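Local coordinates for protein transaminase (Bacillus megaterium, PDB 5G09) that probably transfers amino groups between amines or amino acids and carbonyl compounds, using pyridoxal phosphate as its cofactor, at residues F55-Y60 and G444-V449; V431-V436 and K456-L461; K298-S303 and A339-N344. One frame throughout, in Å; residues are numbered along the deposited sequence.

Overall arrangement
Contact 1 lies between the other two: its centre is about 11 Å from that of contact 2 and about 15 Å from that of contact 3, while those two are about 26 Å apart. Along the chain, contact 3 is nested within the loop closed by contact 1, and the segments of contacts 1 and 2 alternate. F55, just past strand 51-54, makes a probable hydrogen bond from its N to L432 O of the neighbouring parallel strand 431-432, and the F56 ring packs on 433-435. K298 NZ probably hydrogen-bonds to L59 O, joining contacts 1 and 3. One segment of each contact, 55-60, 431-436 and 298-303, reaches the adduct 6DF, lining one pocket.

Contact 1 (F55-Y60 and G444-V449); sequences FFNQLY and GASLNV. With 6DF ([6-methyl-5-oxidanyl-4-[(~{E})-[(1~{R})-1-phenylethyl]iminomethyl]pyridin-3-yl]methyl dihydrogen phosphate), chain R.
A445 sits over one face of the F55 ring, its CB 3.8 Å from the ring centroid and close to the ring normal, a CH-pi contact that suits a small methyl. The V449 side chain crosses that of F55 at about a right angle, with CG2 3.8 Å from F55 CZ. Y60 turns its edge to 444-449: G444 N lies in the ring plane, 3.8 Å from Y60 CE1, while F56 O lies over one face, offset toward the rim. A side chain on G444 would run into Y60 CD1, hence the glycine. The two segments follow strands 51-54 and 440-443, and in this probable fold type I aminotransferase 55-60 brings L59 and Y60 to the bound adduct; Y60 CD2 is 3.8 Å from its phenyl atom C11. An alanine in place of F55 is likely to open a gap beside A445 CB and V449 CG2, and to remove a hydrophobic surface from I454 and A457 of helix 451-469. The backbones are tied by G444 N to F55 O, 3.2 Å and almost straight (179°), although the donor stands above the carbonyl plane. N57 holds CG anti to its own N (chi1 -164°), which brings its amide against the A445-S446 peptide, N57 CG lying 3.6 Å from A445 C. Its OD1 accepts from R277 and from V62 N, and R277 also bonds to A445 O.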
loop_
_atom_site.group_PDB
_atom_site.type_symbol
_atom_site.label_atom_id
_atom_site.label_comp_id
_atom_site.label_asym_id
_atom_site.label_seq_id
_atom_site.Cartn_x
_atom_site.Cartn_y
_atom_site.Cartn_z
ATOM N N PHE D 55 -25.956 -13.426 -29.177
ATOM C CA PHE D 55 -26.673 -13.282 -27.916
ATOM C C PHE D 55 -25.721 -13.097 -26.745
ATOM O O PHE D 55 -26.007 -13.522 -25.621
ATOM C CB PHE D 55 -27.694 -14.401 -27.694
ATOM C CG PHE D 55 -29.095 -14.002 -28.075
ATOM C CD1 PHE D 55 -29.363 -13.504 -29.348
ATOM C CD2 PHE D 55 -30.134 -14.115 -27.164
ATOM C CE1 PHE D 55 -30.648 -13.120 -29.713
ATOM C CE2 PHE D 55 -31.437 -13.739 -27.517
ATOM C CZ PHE D 55 -31.688 -13.233 -28.793
ATOM N N PHE D 56 -24.580 -12.468 -27.049
ATOM C CA PHE D 56 -23.762 -11.807 -26.062
ATOM C C PHE D 56 -23.904 -10.291 -26.220
ATOM O O PHE D 56 -23.474 -9.553 -25.342
ATOM C CB PHE D 56 -22.270 -12.186 -26.222
ATOM C CG PHE D 56 -21.953 -13.608 -25.811
ATOM C CD1 PHE D 56 -21.710 -13.928 -24.476
ATOM C CD2 PHE D 56 -21.906 -14.616 -26.748
ATOM C CE1 PHE D 56 -21.428 -15.245 -24.101
ATOM C CE2 PHE D 56 -21.632 -15.936 -26.386
ATOM C CZ PHE D 56 -21.381 -16.248 -25.063
ATOM N N ASN D 57 -24.439 -9.841 -27.360
ATOM C CA ASN D 57 -24.464 -8.420 -27.743
ATOM C C ASN D 57 -23.035 -7.842 -27.516
ATOM O O ASN D 57 -22.862 -6.763 -26.928
ATOM C CB ASN D 57 -25.576 -7.686 -26.938
ATOM C CG ASN D 57 -25.979 -6.315 -27.505
ATOM O OD1 ASN D 57 -26.042 -5.332 -26.749
ATOM N ND2 ASN D 57 -26.313 -6.239 -28.808
ATOM N N GLN D 58 -22.037 -8.570 -28.037
ATOM C CA GLN D 58 -20.608 -8.345 -27.817
ATOM C C GLN D 58 -20.253 -8.479 -26.340
ATOM O O GLN D 58 -20.003 -9.587 -25.855
ATOM C CB GLN D 58 -20.136 -7.006 -28.444
ATOM C CG GLN D 58 -20.132 -7.043 -29.963
ATOM C CD GLN D 58 -19.230 -8.147 -30.499
ATOM O OE1 GLN D 58 -18.014 -8.050 -30.405
ATOM N NE2 GLN D 58 -19.828 -9.220 -31.038
ATOM N N LEU D 59 -20.286 -7.369 -25.608
ATOM C CA LEU D 59 -20.076 -7.411 -24.152
ATOM C C LEU D 59 -21.251 -6.700 -23.477
ATOM O O LEU D 59 -21.064 -5.793 -22.664
ATOM C CB LEU D 59 -18.705 -6.787 -23.791
ATOM C CG LEU D 59 -17.465 -7.513 -24.336
ATOM C CD1 LEU D 59 -16.202 -6.657 -24.201
ATOM C CD2 LEU D 59 -17.237 -8.876 -23.669
ATOM N N TYR D 60 -22.475 -7.098 -23.856
ATOM C CA TYR D 60 -23.713 -6.537 -23.313
ATOM C C TYR D 60 -23.696 -5.035 -23.517
ATOM O O TYR D 60 -24.088 -4.274 -22.631
ATOM C CB TYR D 60 -23.908 -6.967 -21.825
ATOM C CG TYR D 60 -23.618 -8.444 -21.707
ATOM C CD1 TYR D 60 -24.595 -9.399 -22.039
ATOM C CD2 TYR D 60 -22.337 -8.902 -21.359
ATOM C CE1 TYR D 60 -24.315 -10.753 -22.001
ATOM C CE2 TYR D 60 -22.058 -10.263 -21.312
ATOM C CZ TYR D 60 -23.038 -11.179 -21.639
ATOM O OH TYR D 60 -22.721 -12.523 -21.595
ATOM N N GLY D 444 -27.696 -11.864 -23.458
ATOM C CA GLY D 444 -28.098 -10.494 -23.769
ATOM C C GLY D 444 -28.135 -10.281 -25.268
ATOM O O GLY D 444 -27.322 -10.853 -25.992
ATOM N N ALA D 445 -29.059 -9.458 -25.749
ATOM C CA ALA D 445 -29.062 -9.085 -27.145
ATOM C C ALA D 445 -29.360 -7.584 -27.234
ATOM O O ALA D 445 -29.455 -6.921 -26.196
ATOM C CB ALA D 445 -30.086 -9.918 -27.916
ATOM N N SER D 446 -29.487 -7.027 -28.440
ATOM C CA SER D 446 -29.900 -5.618 -28.543
ATOM C C SER D 446 -31.302 -5.411 -27.949
ATOM O O SER D 446 -32.108 -6.338 -27.896
ATOM C CB SER D 446 -29.882 -5.109 -29.993
ATOM O OG SER D 446 -28.653 -5.347 -30.649
ATOM N N LEU D 447 -31.578 -4.196 -27.488
ATOM C CA LEU D 447 -32.851 -3.869 -26.845
ATOM C C LEU D 447 -34.042 -4.076 -27.813
ATOM O O LEU D 447 -35.156 -4.398 -27.394
ATOM C CB LEU D 447 -32.798 -2.412 -26.349
ATOM C CG LEU D 447 -31.682 -2.096 -25.337
ATOM C CD1 LEU D 447 -31.987 -0.781 -24.649
ATOM C CD2 LEU D 447 -31.580 -3.223 -24.306
ATOM N N ASN D 448 -33.769 -3.903 -29.100
ATOM C CA ASN D 448 -34.767 -4.046 -30.154
ATOM C C ASN D 448 -34.672 -5.386 -30.909
ATOM O O ASN D 448 -35.121 -5.489 -32.047
ATOM C CB ASN D 448 -34.631 -2.891 -31.131
ATOM C CG ASN D 448 -33.349 -2.968 -31.939
ATOM O OD1 ASN D 448 -32.423 -3.726 -31.590
ATOM N ND2 ASN D 448 -33.281 -2.207 -33.015
ATOM N N VAL D 449 -34.078 -6.398 -30.281
ATOM C CA VAL D 449 -33.989 -7.739 -30.850
ATOM C C VAL D 449 -35.406 -8.231 -31.218
ATOM O O VAL D 449 -36.358 -7.964 -30.486
ATOM C CB VAL D 449 -33.252 -8.703 -29.876
ATOM C CG1 VAL D 449 -34.020 -8.873 -28.559
ATOM C CG2 VAL D 449 -32.942 -10.055 -30.514
HETATM N N1 6DF R . -18.110 -1.728 -14.988
HETATM C C2 6DF R . -18.824 -2.802 -15.322
HETATM N N2 6DF R . -16.856 -5.233 -18.288
HETATM C C3 6DF R . -18.442 -3.544 -16.438
HETATM C C4 6DF R . -17.345 -3.156 -17.208
HETATM C C5 6DF R . -16.637 -2.017 -16.806
HETATM C C6 6DF R . -17.049 -1.328 -15.698
HETATM C C7 6DF R . -16.331 -6.269 -19.222
HETATM C C8 6DF R . -15.980 -5.749 -20.618
HETATM C C9 6DF R . -17.086 -7.575 -19.218
HETATM C C10 6DF R . -18.486 -7.606 -19.243
HETATM C C11 6DF R . -19.138 -8.845 -19.237
HETATM C C12 6DF R . -18.399 -10.042 -19.243
HETATM C C13 6DF R . -17.001 -10.017 -19.234
HETATM O O2P 6DF R . -14.340 -2.153 -20.432
HETATM P P 6DF R . -14.662 -0.756 -19.923
HETATM O O3P 6DF R . -13.371 -0.135 -19.371
HETATM O O1P 6DF R . -15.248 0.126 -20.998
HETATM O O4P 6DF R . -15.776 -0.893 -18.773
HETATM C "C5'" 6DF R . -15.419 -1.486 -17.514
HETATM C "C2'" 6DF R . -20.006 -3.141 -14.435
HETATM O O3 6DF R . -19.140 -4.660 -16.750
HETATM C "C4'" 6DF R . -16.844 -3.944 -18.377
HETATM C C14 6DF R . -16.357 -8.779 -19.222
#

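Contact 2 (V431-V436 and K456-L461); sequences VLIGGV and KAMDAL. With 6DF ([6-methyl-5-oxidanyl-4-[(~{E})-[(1~{R})-1-phenylethyl]iminomethyl]pyridin-3-yl]methyl dihydrogen phosphate), chain R.
V431 and A457 bring their backbones closest, CA to CA 6.1 Å, where strand 431-432 packs against helix 451-469 with no hydrogen bond between the two segments. This is alpha-on-beta packing: the strand is the outermost one, within this chain, of a small mixed sheet, parallel to strand 51-54, and the helix, the last in the chain, covers one side of it. V431 and I433 both project toward the helix, whereas L432 between them faces the other way, toward Y89 of the second subunit. V431 fits its branched end among K456, A457 and A460. Its CB lies 3.7 Å from A460 CB, an approach that the small alanine permits. With CG1 anti to the backbone N (chi1 168°), V431 spreads its methyls: CG1 comes to 4.1 Å from A457 CB, and CG2 to 4.1 Å from K456 CG. Of the K456 side chain it is the aliphatic part that touches V431, for the extended chain carries NZ on to a hydrogen bond with Y43 OH. I433 works at longer range, its CD1 4.3 Å from A457 CB. M458 leaves the helix pointing away from the strand, but bends at chi2 and chi3 bring CE back to 4.2 Å from I433 CD1, the two side chains crossing at about a right angle; a flexible thioether suits such a return, and M458 also packs on L368 and L371 of helix 353-374. Beyond two glycines the segment reaches the active site, where V436 CG1 touches phenyl atom C12 of 6DF at 3.8 Å.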
loop_
_atom_site.group_PDB
_atom_site.type_symbol
_atom_site.label_atom_id
_atom_site.label_comp_id
_atom_site.label_asym_id
_atom_site.label_seq_id
_atom_site.Cartn_x
_atom_site.Cartn_y
_atom_site.Cartn_z
ATOM N N VAL D 431 -25.643 -19.468 -33.816
ATOM C CA VAL D 431 -25.998 -18.580 -32.706
ATOM C C VAL D 431 -24.828 -18.535 -31.720
ATOM O O VAL D 431 -24.235 -19.549 -31.405
ATOM C CB VAL D 431 -27.277 -19.074 -31.982
ATOM C CG1 VAL D 431 -27.510 -18.356 -30.658
ATOM C CG2 VAL D 431 -28.502 -18.915 -32.904
ATOM N N LEU D 432 -24.509 -17.334 -31.264
ATOM C CA LEU D 432 -23.533 -17.132 -30.198
ATOM C C LEU D 432 -24.270 -16.972 -28.871
ATOM O O LEU D 432 -24.988 -15.993 -28.659
ATOM C CB LEU D 432 -22.691 -15.901 -30.513
ATOM C CG LEU D 432 -21.740 -16.100 -31.690
ATOM C CD1 LEU D 432 -21.338 -14.777 -32.353
ATOM C CD2 LEU D 432 -20.515 -16.841 -31.162
ATOM N N ILE D 433 -24.132 -17.959 -27.992
ATOM C CA ILE D 433 -24.816 -17.894 -26.720
ATOM C C ILE D 433 -24.046 -18.719 -25.716
ATOM O O ILE D 433 -23.483 -19.753 -26.052
ATOM C CB ILE D 433 -26.297 -18.339 -26.850
ATOM C CG1 ILE D 433 -27.110 -17.817 -25.679
ATOM C CG2 ILE D 433 -26.410 -19.851 -26.996
ATOM C CD1 ILE D 433 -28.624 -17.885 -25.866
ATOM N N GLY D 434 -23.986 -18.247 -24.475
ATOM C CA GLY D 434 -23.125 -18.892 -23.495
ATOM C C GLY D 434 -23.002 -18.053 -22.255
ATOM O O GLY D 434 -23.983 -17.516 -21.792
ATOM N N GLY D 435 -21.788 -17.960 -21.700
ATOM C CA GLY D 435 -21.563 -17.084 -20.554
ATOM C C GLY D 435 -20.068 -16.915 -20.288
ATOM O O GLY D 435 -19.243 -17.488 -21.018
ATOM N N VAL D 436 -19.718 -16.135 -19.255
ATOM C CA VAL D 436 -18.309 -15.928 -18.884
ATOM C C VAL D 436 -17.907 -16.722 -17.623
ATOM O O VAL D 436 -16.723 -17.065 -17.425
ATOM C CB VAL D 436 -17.952 -14.425 -18.773
ATOM C CG1 VAL D 436 -18.031 -13.763 -20.149
ATOM C CG2 VAL D 436 -18.867 -13.700 -17.802
ATOM N N LYS D 456 -35.000 -18.175 -32.251
ATOM C CA LYS D 456 -33.856 -18.808 -32.854
ATOM C C LYS D 456 -32.757 -19.072 -31.794
ATOM O O LYS D 456 -32.177 -20.163 -31.752
ATOM C CB LYS D 456 -33.352 -17.919 -34.001
ATOM C CG LYS D 456 -32.126 -18.448 -34.721
ATOM C CD LYS D 456 -31.796 -17.581 -35.929
ATOM C CE LYS D 456 -30.439 -17.969 -36.491
ATOM N NZ LYS D 456 -30.133 -17.191 -37.723
ATOM N N ALA D 457 -32.492 -18.090 -30.927
ATOM C CA ALA D 457 -31.454 -18.288 -29.897
ATOM C C ALA D 457 -31.895 -19.300 -28.853
ATOM O O ALA D 457 -31.104 -20.132 -28.425
ATOM C CB ALA D 457 -31.066 -16.973 -29.230
ATOM N N MET D 458 -33.167 -19.240 -28.454
ATOM C CA MET D 458 -33.704 -20.224 -27.495
ATOM C C MET D 458 -33.751 -21.651 -28.069
ATOM O O MET D 458 -33.518 -22.625 -27.340
ATOM C CB MET D 458 -35.085 -19.785 -26.996
ATOM C CG MET D 458 -35.096 -18.487 -26.189
ATOM S SD MET D 458 -34.193 -18.557 -24.615
ATOM C CE MET D 458 -32.729 -17.651 -25.115
ATOM N N ASP D 459 -34.030 -21.772 -29.372
ATOM C CA ASP D 459 -33.887 -23.063 -30.076
ATOM C C ASP D 459 -32.468 -23.587 -30.018
ATOM O O ASP D 459 -32.263 -24.749 -29.699
ATOM C CB ASP D 459 -34.326 -22.974 -31.545
ATOM C CG ASP D 459 -35.844 -23.005 -31.710
ATOM O OD1 ASP D 459 -36.561 -23.459 -30.779
ATOM O OD2 ASP D 459 -36.337 -22.567 -32.774
ATOM N N ALA D 460 -31.484 -22.738 -30.341
ATOM C CA ALA D 460 -30.081 -23.164 -30.283
ATOM C C ALA D 460 -29.701 -23.653 -28.888
ATOM O O ALA D 460 -28.994 -24.653 -28.741
ATOM C CB ALA D 460 -29.150 -22.033 -30.735
ATOM N N LEU D 461 -30.201 -22.962 -27.865
ATOM C CA LEU D 461 -29.923 -23.309 -26.467
ATOM C C LEU D 461 -30.527 -24.665 -26.097
ATOM O O LEU D 461 -29.899 -25.471 -25.410
ATOM C CB LEU D 461 -30.426 -22.207 -25.526
ATOM C CG LEU D 461 -30.234 -22.384 -24.012
ATOM C CD1 LEU D 461 -28.805 -22.745 -23.630
ATOM C CD2 LEU D 461 -30.636 -21.093 -23.298
HETATM N N1 6DF R . -18.110 -1.728 -14.988
HETATM C C2 6DF R . -18.824 -2.802 -15.322
HETATM N N2 6DF R . -16.856 -5.233 -18.288
HETATM C C3 6DF R . -18.442 -3.544 -16.438
HETATM C C4 6DF R . -17.345 -3.156 -17.208
HETATM C C5 6DF R . -16.637 -2.017 -16.806
HETATM C C6 6DF R . -17.049 -1.328 -15.698
HETATM C C7 6DF R . -16.331 -6.269 -19.222
HETATM C C8 6DF R . -15.980 -5.749 -20.618
HETATM C C9 6DF R . -17.086 -7.575 -19.218
HETATM C C10 6DF R . -18.486 -7.606 -19.243
HETATM C C11 6DF R . -19.138 -8.845 -19.237
HETATM C C12 6DF R . -18.399 -10.042 -19.243
HETATM C C13 6DF R . -17.001 -10.017 -19.234
HETATM O O2P 6DF R . -14.340 -2.153 -20.432
HETATM P P 6DF R . -14.662 -0.756 -19.923
HETATM O O3P 6DF R . -13.371 -0.135 -19.371
HETATM O O1P 6DF R . -15.248 0.126 -20.998
HETATM O O4P 6DF R . -15.776 -0.893 -18.773
HETATM C "C5'" 6DF R . -15.419 -1.486 -17.514
HETATM C "C2'" 6DF R . -20.006 -3.141 -14.435
HETATM O O3 6DF R . -19.140 -4.660 -16.750
HETATM C "C4'" 6DF R . -16.844 -3.944 -18.377
HETATM C C14 6DF R . -16.357 -8.779 -19.222
#

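Contact 3 (K298-S303 and A339-N344); sequences KGLSSS and AAVCAN. With 6DF ([6-methyl-5-oxidanyl-4-[(~{E})-[(1~{R})-1-phenylethyl]iminomethyl]pyridin-3-yl]methyl dihydrogen phosphate), chain R.
N344 grips the loop with both ends of its amide. Its ND2 donates to G299 O at 2.8 Å, bent to 138° at the hydrogen and tilted from the carbonyl plane, and more weakly to L300 O at 2.9 Å. On the other end, S302 OG donates to N344 OD1 at 2.6 Å, while the same hydroxyl accepts from L64 N. An asparagine, donor and acceptor together, thus satisfies buried backbone oxygens and fixes its own rotation; chi1 of 171°, CG anti to the backbone N, extends the amide from helix 335-350 to the turn. Within the loop, K298 O takes S301 N and S303 N from opposite faces of its plane. One helical turn before N344, V341 supplies the apolar part: its CG1 lies 3.8 Å from L300 CD1 and its CG2 3.8 Å from S301 CB. This braced turn follows K298, whose CE comes 3.3 Å from C4' of 6DF and whose NZ bonds to L59 O and to T330 OG1 of the second subunit. With the cofactor bound as an external aldimine of phenylethylamine, K298 is released, as expected of a fold type I aminotransferase in which it is probably the lysine that carries pyridoxal phosphate between turnovers.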
loop_
_atom_site.group_PDB
_atom_site.type_symbol
_atom_site.label_atom_id
_atom_site.label_comp_id
_atom_site.label_asym_id
_atom_site.label_seq_id
_atom_site.Cartn_x
_atom_site.Cartn_y
_atom_site.Cartn_z
ATOM N N LYS D 298 -20.610 1.548 -22.283
ATOM C CA LYS D 298 -21.363 0.520 -23.068
ATOM C C LYS D 298 -22.593 1.110 -23.807
ATOM O O LYS D 298 -22.417 1.764 -24.842
ATOM C CB LYS D 298 -21.690 -0.749 -22.221
ATOM C CG LYS D 298 -20.446 -1.542 -21.731
ATOM C CD LYS D 298 -20.801 -2.720 -20.822
ATOM C CE LYS D 298 -19.548 -3.405 -20.255
ATOM N NZ LYS D 298 -18.729 -3.986 -21.336
ATOM N N GLY D 299 -23.809 0.902 -23.283
ATOM C CA GLY D 299 -25.036 1.522 -23.840
ATOM C C GLY D 299 -25.134 3.047 -23.850
ATOM O O GLY D 299 -26.005 3.612 -24.510
ATOM N N LEU D 300 -24.243 3.733 -23.135
ATOM C CA LEU D 300 -24.110 5.174 -23.296
ATOM C C LEU D 300 -23.973 5.597 -24.763
ATOM O O LEU D 300 -24.574 6.598 -25.187
ATOM C CB LEU D 300 -22.935 5.717 -22.466
ATOM C CG LEU D 300 -22.533 7.192 -22.633
ATOM C CD1 LEU D 300 -23.614 8.114 -22.108
ATOM C CD2 LEU D 300 -21.183 7.468 -21.938
ATOM N N SER D 301 -23.150 4.884 -25.523
ATOM C CA SER D 301 -23.055 5.138 -26.959
ATOM C C SER D 301 -23.491 3.916 -27.783
ATOM O O SER D 301 -23.422 3.965 -28.996
ATOM C CB SER D 301 -21.634 5.595 -27.340
ATOM O OG SER D 301 -20.716 4.505 -27.272
ATOM N N SER D 302 -23.962 2.848 -27.111
ATOM C CA SER D 302 -24.109 1.483 -27.689
ATOM C C SER D 302 -22.860 1.046 -28.480
ATOM O O SER D 302 -22.962 0.437 -29.563
ATOM C CB SER D 302 -25.397 1.333 -28.530
ATOM O OG SER D 302 -26.560 1.717 -27.776
ATOM N N SER D 303 -21.684 1.362 -27.920
ATOM C CA SER D 303 -20.363 1.030 -28.518
ATOM C C SER D 303 -20.116 1.576 -29.916
ATOM O O SER D 303 -19.190 1.118 -30.624
ATOM C CB SER D 303 -20.165 -0.499 -28.572
ATOM O OG SER D 303 -20.498 -1.045 -27.332
ATOM N N ALA D 339 -21.200 13.308 -30.211
ATOM C CA ALA D 339 -22.207 13.300 -31.278
ATOM C C ALA D 339 -22.885 11.952 -31.351
ATOM O O ALA D 339 -24.102 11.866 -31.534
ATOM C CB ALA D 339 -21.552 13.659 -32.600
ATOM N N ALA D 340 -22.095 10.893 -31.209
ATOM C CA ALA D 340 -22.599 9.526 -31.227
ATOM C C ALA D 340 -23.477 9.237 -30.014
ATOM O O ALA D 340 -24.509 8.605 -30.140
ATOM C CB ALA D 340 -21.457 8.511 -31.336
ATOM N N VAL D 341 -23.053 9.692 -28.838
ATOM C CA VAL D 341 -23.865 9.545 -27.624
ATOM C C VAL D 341 -25.215 10.259 -27.779
ATOM O O VAL D 341 -26.239 9.687 -27.448
ATOM C CB VAL D 341 -23.141 10.088 -26.373
ATOM C CG1 VAL D 341 -24.106 10.194 -25.203
ATOM C CG2 VAL D 341 -21.942 9.194 -26.025
ATOM N N CYS D 342 -25.200 11.494 -28.277
ATOM C CA CYS D 342 -26.462 12.208 -28.480
ATOM C C CYS D 342 -27.426 11.415 -29.363
ATOM O O CYS D 342 -28.602 11.274 -29.036
ATOM C CB CYS D 342 -26.237 13.597 -29.075
ATOM S SG CYS D 342 -25.431 14.781 -27.977
ATOM N N ALA D 343 -26.925 10.911 -30.485
ATOM C CA ALA D 343 -27.809 10.250 -31.459
ATOM C C ALA D 343 -28.311 8.954 -30.880
ATOM O O ALA D 343 -29.466 8.581 -31.101
ATOM C CB ALA D 343 -27.100 9.993 -32.772
ATOM N N ASN D 344 -27.432 8.251 -30.156
ATOM C CA ASN D 344 -27.772 6.970 -29.562
ATOM C C ASN D 344 -28.926 7.162 -28.574
ATOM O O ASN D 344 -29.931 6.437 -28.599
ATOM C CB ASN D 344 -26.528 6.362 -28.855
ATOM C CG ASN D 344 -26.854 5.136 -28.026
ATOM O OD1 ASN D 344 -27.287 4.104 -28.548
ATOM N ND2 ASN D 344 -26.624 5.229 -26.715
HETATM N N1 6DF R . -18.110 -1.728 -14.988
HETATM C C2 6DF R . -18.824 -2.802 -15.322
HETATM N N2 6DF R . -16.856 -5.233 -18.288
HETATM C C3 6DF R . -18.442 -3.544 -16.438
HETATM C C4 6DF R . -17.345 -3.156 -17.208
HETATM C C5 6DF R . -16.637 -2.017 -16.806
HETATM C C6 6DF R . -17.049 -1.328 -15.698
HETATM C C7 6DF R . -16.331 -6.269 -19.222
HETATM C C8 6DF R . -15.980 -5.749 -20.618
HETATM C C9 6DF R . -17.086 -7.575 -19.218
HETATM C C10 6DF R . -18.486 -7.606 -19.243
HETATM C C11 6DF R . -19.138 -8.845 -19.237
HETATM C C12 6DF R . -18.399 -10.042 -19.243
HETATM C C13 6DF R . -17.001 -10.017 -19.234
HETATM O O2P 6DF R . -14.340 -2.153 -20.432
HETATM P P 6DF R . -14.662 -0.756 -19.923
HETATM O O3P 6DF R . -13.371 -0.135 -19.371
HETATM O O1P 6DF R . -15.248 0.126 -20.998
HETATM O O4P 6DF R . -15.776 -0.893 -18.773
HETATM C "C5'" 6DF R . -15.419 -1.486 -17.514
HETATM C "C2'" 6DF R . -20.006 -3.141 -14.435
HETATM O O3 6DF R . -19.140 -4.660 -16.750
HETATM C "C4'" 6DF R . -16.844 -3.944 -18.377
HETATM C C14 6DF R . -16.357 -8.779 -19.222
#